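Local coordinates for protein serine hydrolase CCSP0084 (Cycloclasticus sp. P1, PDB 4I3F) that probably hydrolyses ester and carbon-carbon bonds, including those of meta-cleavage products, as a serine hydrolase of the alpha/beta hydrolase fold, at residues 61-66 against 120-125; 73-78 against 114-119; 105-110 against 132-137. All blocks are in the same frame, centred on the assembly; numbering follows the deposited sequence.

Contact 1. Residues 61-66 against 120-125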
# COMPACT_ATOMS: atom_id res chain seq x y z
N SER A 61 9.68 1.12 4.46
CA SER A 61 9.09 1.90 5.56
C SER A 61 7.76 1.29 5.98
O SER A 61 7.38 1.33 7.16
CB SER A 61 8.91 3.38 5.19
OG SER A 61 7.94 3.55 4.17
N ASN A 62 7.06 0.69 5.02
CA ASN A 62 5.80 0.01 5.29
C ASN A 62 6.00 -1.41 5.80
O ASN A 62 5.34 -1.82 6.76
CB ASN A 62 4.98 -0.09 4.00
CG ASN A 62 4.18 1.16 3.72
OD1 ASN A 62 2.98 1.09 3.45
ND2 ASN A 62 4.85 2.30 3.76
N TRP A 63 6.90 -2.16 5.16
CA TRP A 63 6.89 -3.61 5.31
C TRP A 63 8.08 -4.21 6.06
O TRP A 63 8.22 -5.43 6.12
CB TRP A 63 6.72 -4.29 3.94
CG TRP A 63 5.50 -3.82 3.18
CD1 TRP A 63 5.48 -3.23 1.95
CD2 TRP A 63 4.14 -3.89 3.62
NE1 TRP A 63 4.19 -2.93 1.59
CE2 TRP A 63 3.34 -3.33 2.60
CE3 TRP A 63 3.51 -4.37 4.77
CZ2 TRP A 63 1.95 -3.24 2.69
CZ3 TRP A 63 2.12 -4.28 4.86
CH2 TRP A 63 1.36 -3.71 3.84
N GLN A 64 8.92 -3.37 6.67
CA GLN A 64 10.13 -3.90 7.31
C GLN A 64 9.85 -4.86 8.47
O GLN A 64 10.72 -5.65 8.84
CB GLN A 64 11.06 -2.77 7.77
CG GLN A 64 10.49 -1.90 8.88
CD GLN A 64 11.59 -1.12 9.59
OE1 GLN A 64 12.57 -1.70 10.06
NE2 GLN A 64 11.43 0.19 9.67
N TYR A 65 8.66 -4.81 9.05
CA TYR A 65 8.32 -5.71 10.14
C TYR A 65 7.62 -6.97 9.66
O TYR A 65 7.77 -8.05 10.26
CB TYR A 65 7.44 -4.99 11.16
CG TYR A 65 8.12 -3.79 11.74
CD1 TYR A 65 7.73 -2.51 11.37
CD2 TYR A 65 9.19 -3.93 12.61
CE1 TYR A 65 8.37 -1.40 11.89
CE2 TYR A 65 9.83 -2.84 13.13
CZ TYR A 65 9.42 -1.57 12.77
OH TYR A 65 10.06 -0.48 13.30
N ALA A 66 6.86 -6.83 8.59
CA ALA A 66 6.09 -7.93 8.04
C ALA A 66 6.98 -8.89 7.25
O ALA A 66 6.76 -10.10 7.28
CB ALA A 66 4.99 -7.40 7.15
N HIS A 120 0.03 -14.38 -3.92
CA HIS A 120 -0.81 -13.70 -2.93
C HIS A 120 -0.44 -12.23 -2.96
O HIS A 120 0.63 -11.86 -3.46
CB HIS A 120 -0.56 -14.24 -1.51
CG HIS A 120 -1.02 -15.65 -1.29
ND1 HIS A 120 -2.27 -16.12 -1.65
CD2 HIS A 120 -0.40 -16.69 -0.67
CE1 HIS A 120 -2.38 -17.38 -1.29
NE2 HIS A 120 -1.27 -17.75 -0.69
N ILE A 121 -1.29 -11.37 -2.42
CA ILE A 121 -1.04 -9.93 -2.47
C ILE A 121 -1.56 -9.22 -1.23
O ILE A 121 -2.61 -9.58 -0.68
CB ILE A 121 -1.60 -9.32 -3.80
CG1 ILE A 121 -1.28 -7.83 -3.92
CG2 ILE A 121 -3.10 -9.63 -3.97
CD1 ILE A 121 -1.51 -7.27 -5.34
N VAL A 122 -0.79 -8.23 -0.76
CA VAL A 122 -1.17 -7.39 0.37
C VAL A 122 -1.03 -5.95 -0.08
O VAL A 122 -0.03 -5.59 -0.70
CB VAL A 122 -0.23 -7.59 1.58
CG1 VAL A 122 -0.67 -6.71 2.76
CG2 VAL A 122 -0.22 -9.05 2.02
N GLY A 123 -2.04 -5.13 0.21
CA GLY A 123 -1.95 -3.73 -0.18
C GLY A 123 -2.44 -2.75 0.87
O GLY A 123 -3.55 -2.90 1.42
N ASN A 124 -1.62 -1.74 1.14
CA ASN A 124 -1.95 -0.66 2.07
C ASN A 124 -2.42 0.56 1.31
O ASN A 124 -1.73 1.04 0.42
CB ASN A 124 -0.70 -0.29 2.89
CG ASN A 124 -0.84 1.06 3.62
OD1 ASN A 124 -1.94 1.57 3.83
ND2 ASN A 124 0.30 1.62 4.03
N SER A 125 -3.59 1.09 1.69
CA SER A 125 -4.08 2.36 1.15
C SER A 125 -4.02 2.41 -0.36
O SER A 125 -4.70 1.65 -1.05
CB SER A 125 -3.27 3.52 1.75
OG SER A 125 -3.66 4.76 1.19
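A chi1 of 165° swings the Asn124 amide away from its backbone N and out toward Asn62, which, with its CG opposite its own carbonyl carbon and its CB pointing to the strand, presents OD1. The two side chains cross at about a right angle, their amide planes turned 35° apart. Asn124 ND2 donates to Asn62 OD1 over 2.8 Å with an N-H...O angle of 156°; the acceptor lies nearly in the amide plane of Asn124, while the donor is tilted somewhat out of the carbonyl plane of Asn62. The same OD1 also accepts from the backbone N of Gly52, so two donors grip this buried oxygen and should limit rotation of the amide.

Beside this polar pair, Trp63 pushes the far corner of its indole against the strand. Trp63 CH2 meets Val122 CG1 at 3.8 Å, and Trp63 CZ2 approaches Asn124 CB at 4.0 Å. The indole stands almost perpendicular to the Asn124 amide, and one face of the Trp63 ring carries Asn62 CB, 3.7 Å above the plane near the rim.

Asn124 sits between Gly123 and Ser125 in a Gly-x-Ser-x-Gly sequence. This sequence, the positive phi of Ser125 in the tight strand-to-helix turn, and its touch on His279 are consistent with the nucleophile elbow of alpha/beta hydrolases.

Contact 2. Residues 73-78 against 114-119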
# COMPACT_ATOMS: atom_id res chain seq x y z
N ASN A 73 7.90 -18.47 5.79
CA ASN A 73 7.07 -19.43 5.08
C ASN A 73 6.70 -19.01 3.66
O ASN A 73 6.20 -19.83 2.87
CB ASN A 73 5.81 -19.73 5.90
CG ASN A 73 6.14 -20.33 7.27
OD1 ASN A 73 6.18 -19.62 8.28
ND2 ASN A 73 6.39 -21.63 7.30
N TYR A 74 6.94 -17.75 3.32
CA TYR A 74 6.54 -17.22 2.02
C TYR A 74 7.65 -16.46 1.32
O TYR A 74 8.49 -15.83 1.97
CB TYR A 74 5.32 -16.29 2.16
CG TYR A 74 4.07 -17.02 2.57
CD1 TYR A 74 3.26 -17.62 1.62
CD2 TYR A 74 3.70 -17.12 3.91
CE1 TYR A 74 2.12 -18.29 1.98
CE2 TYR A 74 2.57 -17.80 4.29
CZ TYR A 74 1.78 -18.38 3.31
OH TYR A 74 0.65 -19.06 3.68
N HIS A 75 7.65 -16.52 -0.01
CA HIS A 75 8.54 -15.69 -0.83
C HIS A 75 7.93 -14.31 -0.92
O HIS A 75 6.90 -14.12 -1.57
CB HIS A 75 8.68 -16.30 -2.22
CG HIS A 75 9.49 -15.48 -3.17
ND1 HIS A 75 9.49 -15.70 -4.53
CD2 HIS A 75 10.32 -14.42 -2.97
CE1 HIS A 75 10.29 -14.82 -5.12
NE2 HIS A 75 10.80 -14.04 -4.19
N CYS A 76 8.55 -13.33 -0.27
CA CYS A 76 8.00 -11.98 -0.25
C CYS A 76 8.67 -11.07 -1.26
O CYS A 76 9.89 -11.01 -1.34
CB CYS A 76 8.17 -11.38 1.15
SG CYS A 76 7.21 -12.24 2.42
N LEU A 77 7.85 -10.35 -2.03
CA LEU A 77 8.33 -9.32 -2.94
C LEU A 77 7.69 -8.00 -2.53
O LEU A 77 6.47 -7.89 -2.47
CB LEU A 77 7.97 -9.67 -4.39
CG LEU A 77 8.54 -11.00 -4.88
CD1 LEU A 77 7.55 -12.14 -4.69
CD2 LEU A 77 8.98 -10.90 -6.34
N ALA A 78 8.52 -7.00 -2.24
CA ALA A 78 8.02 -5.69 -1.82
C ALA A 78 8.71 -4.59 -2.61
O ALA A 78 9.80 -4.14 -2.24
CB ALA A 78 8.25 -5.48 -0.32
N LYS A 114 9.97 -11.94 -12.81
CA LYS A 114 10.37 -12.91 -11.79
C LYS A 114 9.88 -14.32 -12.13
O LYS A 114 10.14 -15.27 -11.37
CB LYS A 114 9.84 -12.49 -10.42
CG LYS A 114 10.35 -11.13 -9.95
CD LYS A 114 11.87 -11.09 -9.88
CE LYS A 114 12.40 -11.73 -8.62
NZ LYS A 114 13.88 -11.56 -8.48
N GLY A 115 9.18 -14.46 -13.25
CA GLY A 115 8.64 -15.75 -13.65
C GLY A 115 7.57 -16.30 -12.72
O GLY A 115 7.39 -17.51 -12.63
N ILE A 116 6.87 -15.40 -12.03
CA ILE A 116 5.83 -15.80 -11.09
C ILE A 116 4.45 -15.72 -11.75
O ILE A 116 3.99 -14.63 -12.12
CB ILE A 116 5.85 -14.92 -9.82
CG1 ILE A 116 7.14 -15.17 -9.03
CG2 ILE A 116 4.61 -15.19 -8.96
CD1 ILE A 116 7.39 -14.18 -7.90
N GLU A 117 3.79 -16.87 -11.89
CA GLU A 117 2.49 -16.89 -12.57
C GLU A 117 1.37 -16.39 -11.67
O GLU A 117 0.52 -15.59 -12.11
CB GLU A 117 2.19 -18.28 -13.12
CG GLU A 117 0.83 -18.40 -13.84
CD GLU A 117 0.66 -17.38 -14.99
OE1 GLU A 117 1.67 -16.97 -15.61
OE2 GLU A 117 -0.50 -17.01 -15.27
N GLN A 118 1.35 -16.85 -10.42
CA GLN A 118 0.32 -16.43 -9.47
C GLN A 118 0.95 -16.08 -8.13
O GLN A 118 1.90 -16.75 -7.69
CB GLN A 118 -0.70 -17.54 -9.26
CG GLN A 118 -1.51 -17.92 -10.48
CD GLN A 118 -2.75 -18.72 -10.12
OE1 GLN A 118 -2.65 -19.75 -9.45
NE2 GLN A 118 -3.91 -18.25 -10.54
N THR A 119 0.40 -15.06 -7.47
CA THR A 119 0.92 -14.62 -6.18
C THR A 119 -0.20 -14.22 -5.22
O THR A 119 -1.27 -13.78 -5.65
CB THR A 119 1.90 -13.43 -6.37
OG1 THR A 119 2.54 -13.13 -5.12
CG2 THR A 119 1.17 -12.19 -6.87
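Leu77 and Ile116 meet end to end, and two further side chains, His75 and Lys114, gather round this meeting. Ile116 CD1 stands 3.8 Å from Leu77 CD1 and 4.0 Å from Leu77 CD2, so a single methyl rests against both branches of the leucine. Ile116 CD1 also comes within 4.1 Å of His75 CE1, the imidazole and the isoleucine crossing at a slant. The ring also has a neighbour in its own strand: Leu77 CD1 lies 3.8 Å above one face of the His75 ring, over the centre. Having CG anti to the backbone N (chi1 176°) extends the His75 side chain to where Leu77, two residues on, can pack against the face of the ring.

Lys114 approaches differently. Its chain runs alongside Leu77 but the opposite way, with Lys114 CG 3.9 Å from Leu77 CD2. Bends at chi2 and chi3 fold the aliphatic chain alongside the leucine, leaving the ammonium group to form a salt bridge with Glu38 OE1. His75 NE2 is hydrogen-bonded to the other oxygen, OE2, of the same carboxylate. Glu38 thus joins the polar ends of two residues whose carbon atoms border the apolar cluster, and its negative charge would be expected to offset the lysine.

Gly115, at positive phi, closes helix 96-113 with a Schellman motif, turning the chain so that Lys114 and Ile116 both face strand 75-79. Leu77 and Lys114 also touch Leu36 of strand 32-39, which carries Glu38, while Ile116 and Leu77 reach Ser46 of strand 46-50: the turn after the helix packs across neighbouring strands of the sheet.

Contact 3. Residues 105-110 against 132-137; sequences QQQIDL and LHLLNR
Leu134 carries the contact for 132-137, dividing its two methyls between Gln107 and Ile108 on the facing helix. Its isobutyl group is turned toward helix 96-113, where each methyl meets a different side chain. Leu134 CD1 lies across the aliphatic root of Gln107, 3.7 Å from both Gln107 CB and Gln107 CG, the two side chains meeting at about a right angle. A bend at chi2 then carries the amide of Gln107 away from the leucine, so that carbon rather than a polar group meets the methyl. The leucine and Ile108 pass alongside in opposing senses, with Leu134 CD2 3.8 Å from Ile108 CD1 and 4.0 Å from Ile108 CG1.

Helices 96-113 and 126-137 precede and follow strand 119-124 in the alternating alpha/beta layout of the hydrolase fold. Both lean on the central sheet: Gln107 and Leu134 each touch Leu50, and Leu134 also reaches Phe142.

One turn after Leu134, Arg137 again directs its CB toward helix 96-113; its NH1 forms a salt bridge with Asp101, an earlier residue of that helix. Just beyond, His138 packs against Ile108 and, with Glu140, belongs to a bound sodium site.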
# COMPACT_ATOMS: atom_id res chain seq x y z
N GLN A 105 0.31 -1.99 -14.30
CA GLN A 105 1.23 -2.62 -15.25
C GLN A 105 2.59 -2.91 -14.61
O GLN A 105 3.23 -3.91 -14.93
CB GLN A 105 1.39 -1.79 -16.54
CG GLN A 105 2.10 -2.54 -17.65
CD GLN A 105 1.35 -3.80 -18.08
OE1 GLN A 105 0.15 -3.75 -18.35
NE2 GLN A 105 2.06 -4.92 -18.17
N GLN A 106 3.02 -2.04 -13.70
CA GLN A 106 4.28 -2.28 -13.00
C GLN A 106 4.30 -3.63 -12.29
O GLN A 106 5.29 -4.37 -12.34
CB GLN A 106 4.56 -1.16 -11.99
CG GLN A 106 5.84 -1.40 -11.17
CD GLN A 106 6.01 -0.42 -10.02
OE1 GLN A 106 5.04 0.19 -9.57
NE2 GLN A 106 7.24 -0.28 -9.54
N GLN A 107 3.20 -3.98 -11.62
CA GLN A 107 3.19 -5.22 -10.86
C GLN A 107 3.13 -6.43 -11.76
O GLN A 107 3.73 -7.47 -11.46
CB GLN A 107 2.03 -5.24 -9.84
CG GLN A 107 2.02 -4.06 -8.87
CD GLN A 107 3.41 -3.71 -8.36
OE1 GLN A 107 4.18 -4.58 -7.98
NE2 GLN A 107 3.73 -2.43 -8.36
N ILE A 108 2.41 -6.32 -12.88
CA ILE A 108 2.38 -7.38 -13.87
C ILE A 108 3.77 -7.57 -14.49
O ILE A 108 4.26 -8.70 -14.62
CB ILE A 108 1.36 -7.11 -14.98
CG1 ILE A 108 -0.05 -7.01 -14.38
CG2 ILE A 108 1.41 -8.19 -16.05
CD1 ILE A 108 -0.47 -8.27 -13.65
N ASP A 109 4.42 -6.45 -14.84
CA ASP A 109 5.77 -6.49 -15.39
C ASP A 109 6.77 -7.07 -14.38
O ASP A 109 7.73 -7.74 -14.77
CB ASP A 109 6.23 -5.10 -15.82
CG ASP A 109 5.50 -4.59 -17.04
OD1 ASP A 109 4.89 -5.41 -17.77
OD2 ASP A 109 5.55 -3.36 -17.29
N LEU A 110 6.55 -6.81 -13.09
CA LEU A 110 7.40 -7.38 -12.04
C LEU A 110 7.22 -8.89 -11.94
O LEU A 110 8.20 -9.64 -11.93
CB LEU A 110 7.09 -6.72 -10.69
CG LEU A 110 7.82 -7.23 -9.45
CD1 LEU A 110 9.33 -7.12 -9.61
CD2 LEU A 110 7.37 -6.49 -8.19
N LEU A 132 -6.80 -3.78 -5.77
CA LEU A 132 -8.16 -3.97 -6.28
C LEU A 132 -8.21 -3.90 -7.80
O LEU A 132 -8.89 -4.70 -8.45
CB LEU A 132 -9.11 -2.94 -5.66
CG LEU A 132 -9.50 -3.25 -4.21
CD1 LEU A 132 -10.25 -2.07 -3.62
CD2 LEU A 132 -10.38 -4.48 -4.17
N HIS A 133 -7.50 -2.93 -8.38
CA HIS A 133 -7.45 -2.83 -9.84
C HIS A 133 -6.70 -3.99 -10.48
O HIS A 133 -7.05 -4.42 -11.57
CB HIS A 133 -6.89 -1.48 -10.26
CG HIS A 133 -7.83 -0.35 -10.00
ND1 HIS A 133 -8.67 0.16 -10.96
CD2 HIS A 133 -8.12 0.32 -8.85
CE1 HIS A 133 -9.41 1.12 -10.43
NE2 HIS A 133 -9.09 1.24 -9.16
N LEU A 134 -5.69 -4.53 -9.79
CA LEU A 134 -4.99 -5.71 -10.28
C LEU A 134 -5.92 -6.93 -10.32
O LEU A 134 -5.91 -7.69 -11.29
CB LEU A 134 -3.76 -6.01 -9.42
CG LEU A 134 -2.49 -5.25 -9.82
CD1 LEU A 134 -1.48 -5.28 -8.67
CD2 LEU A 134 -1.89 -5.83 -11.08
N LEU A 135 -6.72 -7.12 -9.27
CA LEU A 135 -7.65 -8.25 -9.24
C LEU A 135 -8.72 -8.11 -10.31
O LEU A 135 -9.18 -9.10 -10.88
CB LEU A 135 -8.32 -8.37 -7.86
CG LEU A 135 -7.38 -8.50 -6.66
CD1 LEU A 135 -8.18 -8.55 -5.37
CD2 LEU A 135 -6.51 -9.73 -6.79
N ASN A 136 -9.10 -6.87 -10.60
CA ASN A 136 -10.11 -6.61 -11.62
C ASN A 136 -9.57 -6.84 -13.02
O ASN A 136 -10.24 -7.44 -13.86
CB ASN A 136 -10.61 -5.17 -11.50
CG ASN A 136 -11.71 -4.85 -12.50
OD1 ASN A 136 -12.69 -5.59 -12.65
ND2 ASN A 136 -11.54 -3.74 -13.22
N ARG A 137 -8.36 -6.36 -13.26
CA ARG A 137 -7.80 -6.34 -14.62
C ARG A 137 -7.05 -7.62 -14.98
O ARG A 137 -7.06 -8.04 -16.14
CB ARG A 137 -6.89 -5.13 -14.81
CG ARG A 137 -7.62 -3.80 -14.81
CD ARG A 137 -6.68 -2.62 -14.96
NE ARG A 137 -7.25 -1.40 -14.42
CZ ARG A 137 -6.71 -0.19 -14.55
NH1 ARG A 137 -5.58 -0.04 -15.22
NH2 ARG A 137 -7.31 0.86 -14.01

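From the N terminus the chain passes 61-66 and then 73-78 before running through helix 96-113, which contributes 105-110. The turn after that helix, 114-119, returns to 73-78 and closes contact 2 over 35 intervening residues. Directly afterwards 120-125 closes contact 1 with 61-66, a longer loop of 53 residues that encloses the whole of contact 2. Contact 3 opens inside both loops but closes only at 132-137, so it crosses each of them. Contacts 1 and 2 tie a short helix and a helix-to-strand turn to the sheet; contact 3 joins two helices lying against it. Direct packing links contact 1 to each neighbour: His120 with Tyr74, and Ile121 with Leu134.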